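Local coordinates for homoaconitase small subunit (Methanocaldococcus jannaschii, PDB 2PKP), which catalyses, together with its large subunit, the reversible dehydration of homocitrate to cis-homoaconitate and the hydration of the latter to homoisocitrate, at residues H8-D13 against E43-K48; E59-G64 against K80-K85; G22-T27 against A34-A39; I72-C77 against V98-I103. All blocks are in the same frame, centred on the assembly; numbering follows the deposited sequence.

Contact 1: H8-D13 against E43-K48; sequences HKFGDD and ENFPKK. With ZN (zinc ion), chain B.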
loop_
_atom_site.group_PDB
_atom_site.type_symbol
_atom_site.label_atom_id
_atom_site.label_comp_id
_atom_site.label_asym_id
_atom_site.label_seq_id
_atom_site.Cartn_x
_atom_site.Cartn_y
_atom_site.Cartn_z
ATOM N N HIS A 8 5.367 4.028 -15.100
ATOM C CA HIS A 8 4.652 3.937 -16.370
ATOM C C HIS A 8 4.567 5.386 -16.810
ATOM O O HIS A 8 3.821 6.179 -16.234
ATOM C CB HIS A 8 3.264 3.325 -16.179
ATOM C CG HIS A 8 3.300 1.896 -15.728
ATOM N ND1 HIS A 8 3.348 1.533 -14.398
ATOM C CD2 HIS A 8 3.345 0.743 -16.435
ATOM C CE1 HIS A 8 3.417 0.218 -14.306
ATOM N NE2 HIS A 8 3.419 -0.287 -15.526
ATOM N N LYS A 9 5.363 5.727 -17.818
ATOM C CA LYS A 9 5.450 7.097 -18.289
ATOM C C LYS A 9 4.503 7.539 -19.400
ATOM O O LYS A 9 4.328 6.856 -20.406
ATOM C CB LYS A 9 6.888 7.407 -18.709
ATOM C CG LYS A 9 7.055 8.858 -19.096
ATOM C CD LYS A 9 8.492 9.286 -19.234
ATOM C CE LYS A 9 8.565 10.817 -19.269
ATOM N NZ LYS A 9 9.951 11.313 -19.337
ATOM N N PHE A 10 3.924 8.715 -19.197
ATOM C CA PHE A 10 2.995 9.327 -20.138
ATOM C C PHE A 10 3.453 10.767 -20.388
ATOM O O PHE A 10 4.310 11.285 -19.661
ATOM C CB PHE A 10 1.590 9.309 -19.544
ATOM C CG PHE A 10 1.071 7.926 -19.276
ATOM C CD1 PHE A 10 0.327 7.246 -20.237
ATOM C CD2 PHE A 10 1.343 7.290 -18.068
ATOM C CE1 PHE A 10 -0.144 5.953 -19.999
ATOM C CE2 PHE A 10 0.879 5.996 -17.817
ATOM C CZ PHE A 10 0.134 5.326 -18.783
ATOM N N GLY A 11 2.883 11.409 -21.409
ATOM C CA GLY A 11 3.268 12.770 -21.741
ATOM C C GLY A 11 2.513 13.888 -21.049
ATOM O O GLY A 11 2.081 13.759 -19.900
ATOM N N ASP A 12 2.368 15.005 -21.757
ATOM C CA ASP A 12 1.670 16.178 -21.239
ATOM C C ASP A 12 0.165 16.102 -21.446
ATOM O O ASP A 12 -0.333 15.359 -22.292
ATOM C CB ASP A 12 2.172 17.464 -21.916
ATOM C CG ASP A 12 3.632 17.759 -21.628
ATOM O OD1 ASP A 12 4.057 17.617 -20.461
ATOM O OD2 ASP A 12 4.353 18.152 -22.569
ATOM N N ASP A 13 -0.546 16.883 -20.645
ATOM C CA ASP A 13 -1.991 16.997 -20.714
ATOM C C ASP A 13 -2.794 15.707 -20.720
ATOM O O ASP A 13 -3.738 15.567 -21.501
ATOM C CB ASP A 13 -2.380 17.827 -21.941
ATOM C CG ASP A 13 -3.761 18.429 -21.813
ATOM O OD1 ASP A 13 -4.004 19.104 -20.792
ATOM O OD2 ASP A 13 -4.598 18.234 -22.721
ATOM N N GLU A 43 -4.338 1.251 -23.998
ATOM C CA GLU A 43 -5.226 0.121 -23.748
ATOM C C GLU A 43 -4.526 -1.058 -23.082
ATOM O O GLU A 43 -5.175 -1.995 -22.627
ATOM C CB GLU A 43 -5.861 -0.350 -25.059
ATOM C CG GLU A 43 -4.859 -0.852 -26.095
ATOM C CD GLU A 43 -4.078 0.272 -26.760
ATOM O OE1 GLU A 43 -3.181 -0.031 -27.576
ATOM O OE2 GLU A 43 -4.366 1.456 -26.475
ATOM N N ASN A 44 -3.202 -1.012 -23.022
ATOM C CA ASN A 44 -2.446 -2.097 -22.413
ATOM C C ASN A 44 -2.102 -1.847 -20.939
ATOM O O ASN A 44 -1.669 -2.764 -20.242
ATOM C CB ASN A 44 -1.162 -2.333 -23.211
ATOM C CG ASN A 44 -1.431 -2.732 -24.659
ATOM O OD1 ASN A 44 -0.554 -2.612 -25.518
ATOM N ND2 ASN A 44 -2.639 -3.219 -24.933
ATOM N N PHE A 45 -2.305 -0.618 -20.462
ATOM C CA PHE A 45 -1.986 -0.274 -19.073
ATOM C C PHE A 45 -2.608 -1.194 -18.021
ATOM O O PHE A 45 -1.906 -1.738 -17.175
ATOM C CB PHE A 45 -2.398 1.171 -18.759
ATOM C CG PHE A 45 -1.997 1.626 -17.381
ATOM C CD1 PHE A 45 -0.685 1.994 -17.111
ATOM C CD2 PHE A 45 -2.919 1.634 -16.340
ATOM C CE1 PHE A 45 -0.296 2.358 -15.822
ATOM C CE2 PHE A 45 -2.538 1.997 -15.046
ATOM C CZ PHE A 45 -1.223 2.358 -14.791
ATOM N N PRO A 46 -3.937 -1.381 -18.059
ATOM C CA PRO A 46 -4.595 -2.248 -17.075
ATOM C C PRO A 46 -3.977 -3.643 -16.958
ATOM O O PRO A 46 -3.998 -4.250 -15.889
ATOM C CB PRO A 46 -6.040 -2.301 -17.575
ATOM C CG PRO A 46 -6.210 -0.994 -18.262
ATOM C CD PRO A 46 -4.918 -0.875 -19.034
ATOM N N LYS A 47 -3.425 -4.141 -18.061
ATOM C CA LYS A 47 -2.813 -5.469 -18.085
ATOM C C LYS A 47 -1.326 -5.472 -17.721
ATOM O O LYS A 47 -0.758 -6.529 -17.443
ATOM C CB LYS A 47 -2.997 -6.099 -19.472
ATOM C CG LYS A 47 -4.444 -6.139 -19.956
ATOM C CD LYS A 47 -5.318 -7.017 -19.069
ATOM C CE LYS A 47 -6.760 -7.027 -19.557
ATOM N NZ LYS A 47 -7.602 -8.009 -18.811
ATOM N N LYS A 48 -0.697 -4.298 -17.729
ATOM C CA LYS A 48 0.727 -4.182 -17.405
ATOM C C LYS A 48 0.983 -3.735 -15.966
ATOM O O LYS A 48 1.945 -4.173 -15.334
ATOM C CB LYS A 48 1.416 -3.168 -18.325
ATOM C CG LYS A 48 1.374 -3.464 -19.811
ATOM C CD LYS A 48 1.936 -2.274 -20.585
ATOM C CE LYS A 48 1.955 -2.520 -22.089
ATOM N NZ LYS A 48 2.370 -1.302 -22.849
HETATM ZN ZN ZN B . -6.028 19.420 -21.064
HETATM O O HOH W 1 -7.193 18.083 -21.909
#

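Contact 2: E59-G64 against K80-K85; sequences ENFGCG and KAVIAK. With ZN (zinc ion), chain B.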
loop_
_atom_site.group_PDB
_atom_site.type_symbol
_atom_site.label_atom_id
_atom_site.label_comp_id
_atom_site.label_asym_id
_atom_site.label_seq_id
_atom_site.Cartn_x
_atom_site.Cartn_y
_atom_site.Cartn_z
ATOM N N GLU A 59 3.265 17.607 -17.990
ATOM C CA GLU A 59 2.523 18.743 -17.462
ATOM C C GLU A 59 1.021 18.528 -17.420
ATOM O O GLU A 59 0.461 17.752 -18.197
ATOM C CB GLU A 59 2.809 19.992 -18.311
ATOM C CG GLU A 59 4.266 20.385 -18.373
ATOM C CD GLU A 59 4.711 21.149 -17.144
ATOM O OE1 GLU A 59 4.057 21.017 -16.090
ATOM O OE2 GLU A 59 5.723 21.876 -17.224
ATOM N N ASN A 60 0.384 19.214 -16.480
ATOM C CA ASN A 60 -1.063 19.205 -16.349
ATOM C C ASN A 60 -1.763 17.844 -16.302
ATOM O O ASN A 60 -2.787 17.640 -16.958
ATOM C CB ASN A 60 -1.624 20.066 -17.491
ATOM C CG ASN A 60 -3.071 20.447 -17.290
ATOM O OD1 ASN A 60 -3.504 20.739 -16.173
ATOM N ND2 ASN A 60 -3.824 20.473 -18.380
ATOM N N PHE A 61 -1.232 16.919 -15.508
ATOM C CA PHE A 61 -1.837 15.597 -15.385
ATOM C C PHE A 61 -3.207 15.704 -14.705
ATOM O O PHE A 61 -3.380 16.457 -13.743
ATOM C CB PHE A 61 -0.939 14.671 -14.555
ATOM C CG PHE A 61 -1.451 13.259 -14.459
ATOM C CD1 PHE A 61 -1.192 12.342 -15.473
ATOM C CD2 PHE A 61 -2.198 12.849 -13.361
ATOM C CE1 PHE A 61 -1.670 11.035 -15.401
ATOM C CE2 PHE A 61 -2.685 11.542 -13.275
ATOM C CZ PHE A 61 -2.418 10.634 -14.301
ATOM N N GLY A 62 -4.170 14.936 -15.202
ATOM C CA GLY A 62 -5.504 14.955 -14.623
ATOM C C GLY A 62 -6.358 16.096 -15.144
ATOM O O GLY A 62 -7.421 16.390 -14.604
ATOM N N CYS A 63 -5.885 16.738 -16.205
ATOM C CA CYS A 63 -6.582 17.854 -16.817
ATOM C C CYS A 63 -8.043 17.576 -17.130
ATOM O O CYS A 63 -8.432 16.445 -17.428
ATOM C CB CYS A 63 -5.887 18.263 -18.118
ATOM S SG CYS A 63 -6.793 19.537 -19.035
ATOM N N GLY A 64 -8.848 18.632 -17.064
ATOM C CA GLY A 64 -10.253 18.513 -17.386
ATOM C C GLY A 64 -11.224 18.383 -16.237
ATOM O O GLY A 64 -11.028 18.927 -15.146
ATOM N N LYS A 80 -0.134 4.030 -5.493
ATOM C CA LYS A 80 -0.153 4.941 -4.355
ATOM C C LYS A 80 0.273 6.369 -4.680
ATOM O O LYS A 80 -0.040 7.294 -3.934
ATOM C CB LYS A 80 0.742 4.390 -3.238
ATOM C CG LYS A 80 0.811 5.259 -1.988
ATOM C CD LYS A 80 -0.536 5.357 -1.292
ATOM C CE LYS A 80 -0.422 6.108 0.026
ATOM N NZ LYS A 80 -1.720 6.136 0.758
ATOM N N ALA A 81 0.987 6.551 -5.785
ATOM C CA ALA A 81 1.439 7.884 -6.150
ATOM C C ALA A 81 1.543 8.127 -7.645
ATOM O O ALA A 81 1.707 7.205 -8.442
ATOM C CB ALA A 81 2.798 8.170 -5.492
ATOM N N VAL A 82 1.451 9.398 -8.008
ATOM C CA VAL A 82 1.568 9.818 -9.390
ATOM C C VAL A 82 2.616 10.908 -9.378
ATOM O O VAL A 82 2.534 11.845 -8.584
ATOM C CB VAL A 82 0.245 10.413 -9.920
ATOM C CG1 VAL A 82 0.432 10.932 -11.328
ATOM C CG2 VAL A 82 -0.838 9.360 -9.884
ATOM N N ILE A 83 3.613 10.776 -10.238
ATOM C CA ILE A 83 4.659 11.782 -10.323
ATOM C C ILE A 83 4.445 12.560 -11.616
ATOM O O ILE A 83 4.357 11.964 -12.689
ATOM C CB ILE A 83 6.060 11.133 -10.360
ATOM C CG1 ILE A 83 6.235 10.192 -9.164
ATOM C CG2 ILE A 83 7.138 12.214 -10.327
ATOM C CD1 ILE A 83 7.538 9.378 -9.216
ATOM N N ALA A 84 4.354 13.880 -11.519
ATOM C CA ALA A 84 4.157 14.701 -12.711
ATOM C C ALA A 84 4.865 16.047 -12.571
ATOM O O ALA A 84 5.279 16.425 -11.470
ATOM C CB ALA A 84 2.657 14.919 -12.961
ATOM N N LYS A 85 5.009 16.758 -13.690
ATOM C CA LYS A 85 5.641 18.074 -13.675
ATOM C C LYS A 85 4.661 19.054 -13.043
ATOM O O LYS A 85 5.060 19.990 -12.358
ATOM C CB LYS A 85 5.991 18.531 -15.092
ATOM C CG LYS A 85 7.101 17.735 -15.753
ATOM C CD LYS A 85 7.468 18.348 -17.099
ATOM C CE LYS A 85 8.557 17.561 -17.799
ATOM N NZ LYS A 85 8.901 18.166 -19.115
HETATM ZN ZN ZN B . -6.028 19.420 -21.064
HETATM O O HOH W 1 -7.193 18.083 -21.909
#

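Contact 3: G22-T27 against A34-A39; sequences GPYLRT and ASHCMA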
loop_
_atom_site.group_PDB
_atom_site.type_symbol
_atom_site.label_atom_id
_atom_site.label_comp_id
_atom_site.label_asym_id
_atom_site.label_seq_id
_atom_site.Cartn_x
_atom_site.Cartn_y
_atom_site.Cartn_z
ATOM N N GLY A 22 -15.156 8.484 -20.410
ATOM C CA GLY A 22 -16.515 8.759 -19.975
ATOM C C GLY A 22 -17.501 7.601 -19.968
ATOM O O GLY A 22 -18.261 7.457 -19.013
ATOM N N PRO A 23 -17.518 6.752 -21.009
ATOM C CA PRO A 23 -18.458 5.628 -21.038
ATOM C C PRO A 23 -18.408 4.674 -19.848
ATOM O O PRO A 23 -19.430 4.093 -19.475
ATOM C CB PRO A 23 -18.123 4.933 -22.360
ATOM C CG PRO A 23 -16.675 5.257 -22.559
ATOM C CD PRO A 23 -16.633 6.718 -22.184
ATOM N N TYR A 24 -17.233 4.512 -19.248
ATOM C CA TYR A 24 -17.095 3.610 -18.109
ATOM C C TYR A 24 -17.633 4.209 -16.817
ATOM O O TYR A 24 -17.821 3.501 -15.831
ATOM C CB TYR A 24 -15.632 3.223 -17.909
ATOM C CG TYR A 24 -14.989 2.585 -19.116
ATOM C CD1 TYR A 24 -14.014 3.260 -19.847
ATOM C CD2 TYR A 24 -15.346 1.299 -19.523
ATOM C CE1 TYR A 24 -13.405 2.673 -20.952
ATOM C CE2 TYR A 24 -14.744 0.701 -20.631
ATOM C CZ TYR A 24 -13.774 1.395 -21.338
ATOM O OH TYR A 24 -13.165 0.812 -22.425
ATOM N N LEU A 25 -17.884 5.512 -16.826
ATOM C CA LEU A 25 -18.385 6.198 -15.642
ATOM C C LEU A 25 -19.731 5.664 -15.152
ATOM O O LEU A 25 -20.232 6.091 -14.111
ATOM C CB LEU A 25 -18.493 7.699 -15.922
ATOM C CG LEU A 25 -17.185 8.366 -16.357
ATOM C CD1 LEU A 25 -17.422 9.841 -16.628
ATOM C CD2 LEU A 25 -16.134 8.186 -15.276
ATOM N N ARG A 26 -20.310 4.728 -15.895
ATOM C CA ARG A 26 -21.595 4.153 -15.514
ATOM C C ARG A 26 -21.401 2.877 -14.702
ATOM O O ARG A 26 -21.943 1.824 -15.040
ATOM C CB ARG A 26 -22.438 3.860 -16.763
ATOM C CG ARG A 26 -22.646 5.072 -17.662
ATOM C CD ARG A 26 -23.636 4.799 -18.791
ATOM N NE ARG A 26 -25.001 4.616 -18.299
ATOM C CZ ARG A 26 -26.076 4.525 -19.079
ATOM N NH1 ARG A 26 -25.952 4.599 -20.399
ATOM N NH2 ARG A 26 -27.278 4.363 -18.542
ATOM N N THR A 27 -20.621 2.976 -13.628
ATOM C CA THR A 27 -20.356 1.832 -12.764
ATOM C C THR A 27 -20.094 2.269 -11.329
ATOM O O THR A 27 -19.677 3.399 -11.080
ATOM C CB THR A 27 -19.136 1.030 -13.248
ATOM O OG1 THR A 27 -18.928 -0.092 -12.379
ATOM C CG2 THR A 27 -17.893 1.898 -13.236
ATOM N N ALA A 34 -10.977 0.820 -12.155
ATOM C CA ALA A 34 -9.547 0.556 -12.217
ATOM C C ALA A 34 -9.169 -0.301 -13.422
ATOM O O ALA A 34 -8.105 -0.115 -14.006
ATOM C CB ALA A 34 -9.090 -0.116 -10.926
ATOM N N SER A 35 -10.042 -1.228 -13.805
ATOM C CA SER A 35 -9.763 -2.102 -14.936
ATOM C C SER A 35 -9.631 -1.339 -16.258
ATOM O O SER A 35 -9.200 -1.898 -17.266
ATOM C CB SER A 35 -10.849 -3.179 -15.050
ATOM O OG SER A 35 -12.109 -2.607 -15.348
ATOM N N HIS A 36 -9.998 -0.064 -16.261
ATOM C CA HIS A 36 -9.874 0.733 -17.476
ATOM C C HIS A 36 -9.040 1.987 -17.262
ATOM O O HIS A 36 -9.160 2.965 -17.996
ATOM C CB HIS A 36 -11.256 1.095 -18.021
ATOM C CG HIS A 36 -12.047 -0.102 -18.451
ATOM N ND1 HIS A 36 -12.928 -0.750 -17.616
ATOM C CD2 HIS A 36 -12.009 -0.827 -19.595
ATOM C CE1 HIS A 36 -13.398 -1.825 -18.223
ATOM N NE2 HIS A 36 -12.857 -1.895 -19.426
ATOM N N CYS A 37 -8.177 1.940 -16.251
ATOM C CA CYS A 37 -7.311 3.062 -15.939
ATOM C C CYS A 37 -6.361 3.334 -17.103
ATOM O O CYS A 37 -5.725 2.416 -17.621
ATOM C CB CYS A 37 -6.510 2.766 -14.668
ATOM S SG CYS A 37 -5.518 4.163 -14.094
ATOM N N MET A 38 -6.275 4.598 -17.508
ATOM C CA MET A 38 -5.409 5.022 -18.613
ATOM C C MET A 38 -5.803 4.420 -19.966
ATOM O O MET A 38 -5.067 4.562 -20.946
ATOM C CB MET A 38 -3.944 4.659 -18.334
ATOM C CG MET A 38 -3.428 5.088 -16.976
ATOM S SD MET A 38 -3.741 6.825 -16.655
ATOM C CE MET A 38 -2.602 7.591 -17.780
ATOM N N ALA A 39 -6.954 3.754 -20.023
ATOM C CA ALA A 39 -7.410 3.127 -21.264
ATOM C C ALA A 39 -7.588 4.141 -22.384
ATOM O O ALA A 39 -7.604 3.775 -23.557
ATOM C CB ALA A 39 -8.719 2.380 -21.028
#

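Contact 4: I72-C77 against V98-I103; sequences IAIKYC and VGLIPI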
loop_
_atom_site.group_PDB
_atom_site.type_symbol
_atom_site.label_atom_id
_atom_site.label_comp_id
_atom_site.label_asym_id
_atom_site.label_seq_id
_atom_site.Cartn_x
_atom_site.Cartn_y
_atom_site.Cartn_z
ATOM N N ILE A 72 -9.939 7.407 -8.449
ATOM C CA ILE A 72 -10.337 6.110 -7.917
ATOM C C ILE A 72 -9.835 4.997 -8.843
ATOM O O ILE A 72 -9.477 3.916 -8.385
ATOM C CB ILE A 72 -11.879 6.020 -7.762
ATOM C CG1 ILE A 72 -12.329 6.946 -6.625
ATOM C CG2 ILE A 72 -12.311 4.580 -7.488
ATOM C CD1 ILE A 72 -13.831 6.952 -6.386
ATOM N N ALA A 73 -9.799 5.283 -10.143
ATOM C CA ALA A 73 -9.330 4.322 -11.137
ATOM C C ALA A 73 -7.850 4.050 -10.915
ATOM O O ALA A 73 -7.394 2.914 -11.017
ATOM C CB ALA A 73 -9.553 4.869 -12.542
ATOM N N ILE A 74 -7.102 5.106 -10.614
ATOM C CA ILE A 74 -5.674 4.983 -10.361
ATOM C C ILE A 74 -5.439 4.260 -9.030
ATOM O O ILE A 74 -4.733 3.249 -8.971
ATOM C CB ILE A 74 -5.007 6.381 -10.311
ATOM C CG1 ILE A 74 -5.152 7.067 -11.676
ATOM C CG2 ILE A 74 -3.533 6.249 -9.929
ATOM C CD1 ILE A 74 -4.717 8.527 -11.693
ATOM N N LYS A 75 -6.053 4.774 -7.968
ATOM C CA LYS A 75 -5.906 4.195 -6.637
ATOM C C LYS A 75 -6.258 2.709 -6.591
ATOM O O LYS A 75 -5.571 1.924 -5.928
ATOM C CB LYS A 75 -6.770 4.965 -5.633
ATOM C CG LYS A 75 -6.718 4.437 -4.202
ATOM C CD LYS A 75 -7.691 5.222 -3.313
ATOM C CE LYS A 75 -7.656 4.778 -1.849
ATOM N NZ LYS A 75 -8.143 3.384 -1.649
ATOM N N TYR A 76 -7.309 2.309 -7.300
ATOM C CA TYR A 76 -7.692 0.905 -7.274
ATOM C C TYR A 76 -6.890 -0.035 -8.170
ATOM O O TYR A 76 -7.233 -1.211 -8.313
ATOM C CB TYR A 76 -9.198 0.757 -7.513
ATOM C CG TYR A 76 -9.976 1.020 -6.243
ATOM C CD1 TYR A 76 -10.121 2.318 -5.749
ATOM C CD2 TYR A 76 -10.492 -0.034 -5.489
ATOM C CE1 TYR A 76 -10.753 2.559 -4.537
ATOM C CE2 TYR A 76 -11.125 0.195 -4.271
ATOM C CZ TYR A 76 -11.251 1.494 -3.801
ATOM O OH TYR A 76 -11.857 1.733 -2.591
ATOM N N CYS A 77 -5.816 0.485 -8.759
ATOM C CA CYS A 77 -4.913 -0.324 -9.575
ATOM C C CYS A 77 -3.765 -0.678 -8.643
ATOM O O CYS A 77 -2.840 -1.401 -9.014
ATOM C CB CYS A 77 -4.354 0.471 -10.760
ATOM S SG CYS A 77 -5.365 0.445 -12.242
ATOM N N VAL A 98 -8.699 11.032 -1.675
ATOM C CA VAL A 98 -8.864 9.575 -1.716
ATOM C C VAL A 98 -7.588 8.879 -1.264
ATOM O O VAL A 98 -7.506 7.654 -1.273
ATOM C CB VAL A 98 -9.217 9.034 -3.130
ATOM C CG1 VAL A 98 -10.556 9.605 -3.595
ATOM C CG2 VAL A 98 -8.101 9.355 -4.111
ATOM N N GLY A 99 -6.588 9.661 -0.872
ATOM C CA GLY A 99 -5.338 9.071 -0.417
ATOM C C GLY A 99 -4.315 8.778 -1.507
ATOM O O GLY A 99 -3.364 8.030 -1.285
ATOM N N LEU A 100 -4.511 9.352 -2.690
ATOM C CA LEU A 100 -3.575 9.152 -3.801
ATOM C C LEU A 100 -2.574 10.299 -3.725
ATOM O O LEU A 100 -2.960 11.464 -3.764
ATOM C CB LEU A 100 -4.324 9.188 -5.140
ATOM C CG LEU A 100 -3.511 9.017 -6.425
ATOM C CD1 LEU A 100 -2.774 7.681 -6.400
ATOM C CD2 LEU A 100 -4.444 9.105 -7.634
ATOM N N ILE A 101 -1.290 9.972 -3.629
ATOM C CA ILE A 101 -0.254 10.994 -3.494
ATOM C C ILE A 101 0.266 11.640 -4.776
ATOM O O ILE A 101 0.884 10.988 -5.618
ATOM C CB ILE A 101 0.963 10.435 -2.724
ATOM C CG1 ILE A 101 0.506 9.857 -1.383
ATOM C CG2 ILE A 101 1.989 11.545 -2.490
ATOM C CD1 ILE A 101 1.556 8.989 -0.701
ATOM N N PRO A 102 0.028 12.945 -4.934
ATOM C CA PRO A 102 0.494 13.656 -6.122
ATOM C C PRO A 102 1.885 14.201 -5.802
ATOM O O PRO A 102 2.060 14.963 -4.846
ATOM C CB PRO A 102 -0.525 14.783 -6.290
ATOM C CG PRO A 102 -1.575 14.544 -5.192
ATOM C CD PRO A 102 -0.828 13.818 -4.122
ATOM N N ILE A 103 2.870 13.802 -6.595
ATOM C CA ILE A 103 4.241 14.246 -6.394
ATOM C C ILE A 103 4.710 15.067 -7.597
ATOM O O ILE A 103 4.520 14.657 -8.741
ATOM C CB ILE A 103 5.156 13.028 -6.191
ATOM C CG1 ILE A 103 4.782 12.341 -4.874
ATOM C CG2 ILE A 103 6.619 13.448 -6.210
ATOM C CD1 ILE A 103 5.372 10.982 -4.712
#

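Contact 1: H8-D13 against E43-K48
Asp13 OD1, at the far end of the segment whose His8 and Phe10 pack on Phe45, is gripped twice: by the zinc ion at 2.1 Å and by the amide ND2 of Asn60. Asp13 OD2 reaches the same zinc at 2.5 Å, so the carboxylate chelates it unevenly; Cys63 SG and a water are the other ligands. The contact proper is an aromatic cluster of His8, Phe10 and Phe45. It ties the end of strand 2-9, in the mixed sheet of this aconitase swivel domain, to the short helix 45-48. Phe45 reaches from the helix with CG anti to its backbone N (chi1 -175°), which brings its ring to both His8 and Phe10. Against His8 the pair is T-shaped: the edge of Phe45 points at the imidazole face, with the planes at 80° and Phe45 CE1 3.6 Å from His8 CG. Phe10 makes an offset edge-to-face pair, its own edge turned to Phe45 and the centroids of the two rings 5.9 Å apart. Ile55 of strand 54-57 touches both phenylalanines, and Met38 and Ile79 also pack on Phe45. The closest point between the phenylalanines joins Phe10 CZ to Phe45 CD1 at 3.8 Å, with CD1 near the plane of the Phe10 ring.

Contact 2: E59-G64 against K80-K85
Phe61 and Val82 approach from opposite directions, and the branched end of the valine meets the flat of the ring. Val82 CG1 lies over one face of Phe61, 4.0 Å from the ring centroid and 22° off the normal, a CH-pi contact shifted toward the rim; its shortest distance is 3.7 Å, from Val82 CG1 to Phe61 CE2. The ring of Phe61 points away from its own amide nitrogen (chi1 -176°), which lays it beside the strand while its CB rests 3.9 Å from Ala84 CB. Phe91 adds an edge-to-face partner for the same ring.

At the other end Glu59 and Lys85 cross at about a right angle, and here the acid meets the aliphatic part of the lysine rather than its charge. Glu59 OE1 comes within 3.3 Å of Lys85 CB, whereas Glu59 OE2 and Lys85 NZ stay 5.2 Å apart. Each polar end has its own mate: Ser86 OG is hydrogen-bonded to Glu59 OE1, and Asp108 forms a salt bridge with Lys85 NZ.

Phe61 itself sits in a type II turn from Asn60 to Cys63, followed by Gly62 at positive phi, and the turn delivers Cys63 SG to the zinc ion at 2.2 Å. The contact thus packs a metal-binding loop against strand 81-84 within a beta-alpha-beta unit of the swivel domain, built from strand 54-57, helix 68-75 and strand 81-84.

Contact 3: G22-T27 against A34-A39
Tyr24 and His36 turn about CA-CB in the same sense, each with CG beside its own backbone N and anti to the carbonyl carbon (chi1 -57° in Tyr24, -64° in His36), and this brings the two rings face to face. They form an offset stack, centroids 3.9 Å apart and planes inclined by only 16°. The imidazole is displaced mainly toward the CD2-CE2 edge of the phenol, and His36 CD2 lies 3.3 Å from Tyr24 CE2. The methylene joins in as well, with His36 CB 3.9 Å from the Tyr24 ring centroid and almost on its normal, a CH-pi contact. On the opposite face of the phenol Pro23 CG stands 4.3 Å above the plane of the Tyr24 ring, toward the rim.

Tight turns set up both sides. Tyr24 lies in a short 3-10 segment and opens the YLRT motif, whose Arg26, critical for substrate specificity, is poorly ordered here and centres an inverse gamma turn. His36 is shared by a type I turn from Ala34 to Cys37 and a type II turn from His36 to Ala39; a weak hydrogen bond joins its ND1 to Glu32 O. An alanine at Tyr24 would remove the stack, and the His36 ring would probably lose its flat cover and the motif loop its hold on the turns at 34-39.

Between the two segments the hold is ring on ring, by dispersion and CH-pi contact at the surface, without a polar bond from one side chain to the other.

Contact 4: I72-C77 against V98-I103
Lys75 lays its methylenes against the carbonyl of Val98: its CD lies 3.2 Å from Val98 O, and the modelled 2.9 Å from Lys75 CE to that oxygen is short for a carbon-oxygen contact and is to be read with caution. The lysine chain leaves the helix turned opposite its backbone N (chi1 179°) and stays extended until it bends at the last torsion (chi4 -66°), which swings the ammonium aside and leaves NZ 4.3 Å from Val98 O. An alanine in place of Lys75 would probably uncover the carbonyl of Val98 and open a gap where the methylenes lay along this helix end.

One residue back, Ile74 and Leu100 cross at about a right angle, and Ile74 CG2 faces both branches of the leucine, 3.8 Å from Leu100 CD2 and 3.9 Å from Leu100 CD1. Ile72 makes a looser touch, its CG1 4.4 Å from Val98 CG1.

These pairs dock helix 68-75 on the link between helix 89-98 and strand 101-104, in the alpha/beta half of the domain. The link is a Schellman motif: Gly99, at positive phi, ends the helix and turns the chain so that Leu100 points at Ile74 just before the strand begins.

Further out, Lys80 NZ is hydrogen-bonded to Gly99 O, and so probably steadies the turn. Val82 of the neighbouring strand and Phe91 of helix 89-98 pack on Ile74. Across the helix, Pro30 touches Ile72, and the ring of Tyr31 meets Tyr76 edge-to-face.

Overall arrangement
From the N terminus, strand 2-9 enters the sheet and contact 1 closes the first long loop, bringing helix 45-48 back to it. Contact 3 falls wholly within that loop and closes a smaller one around helix 30-34. Contact 2 opens after strand 54-57 and closes on strand 81-84; contact 4 starts on helix 68-75, within that span, and ends on strand 101-104, so the two cross. Backbone bonds between strands 81-84 and 101-104, such as Ile103 N to Val82 O, join them. Zinc bridges contacts 1 and 2. Cys37 and Ala34 of contact 3 pack on Cys77 and Tyr76 of contact 4, fastening the early loop just past the C-terminal end of helix 68-75.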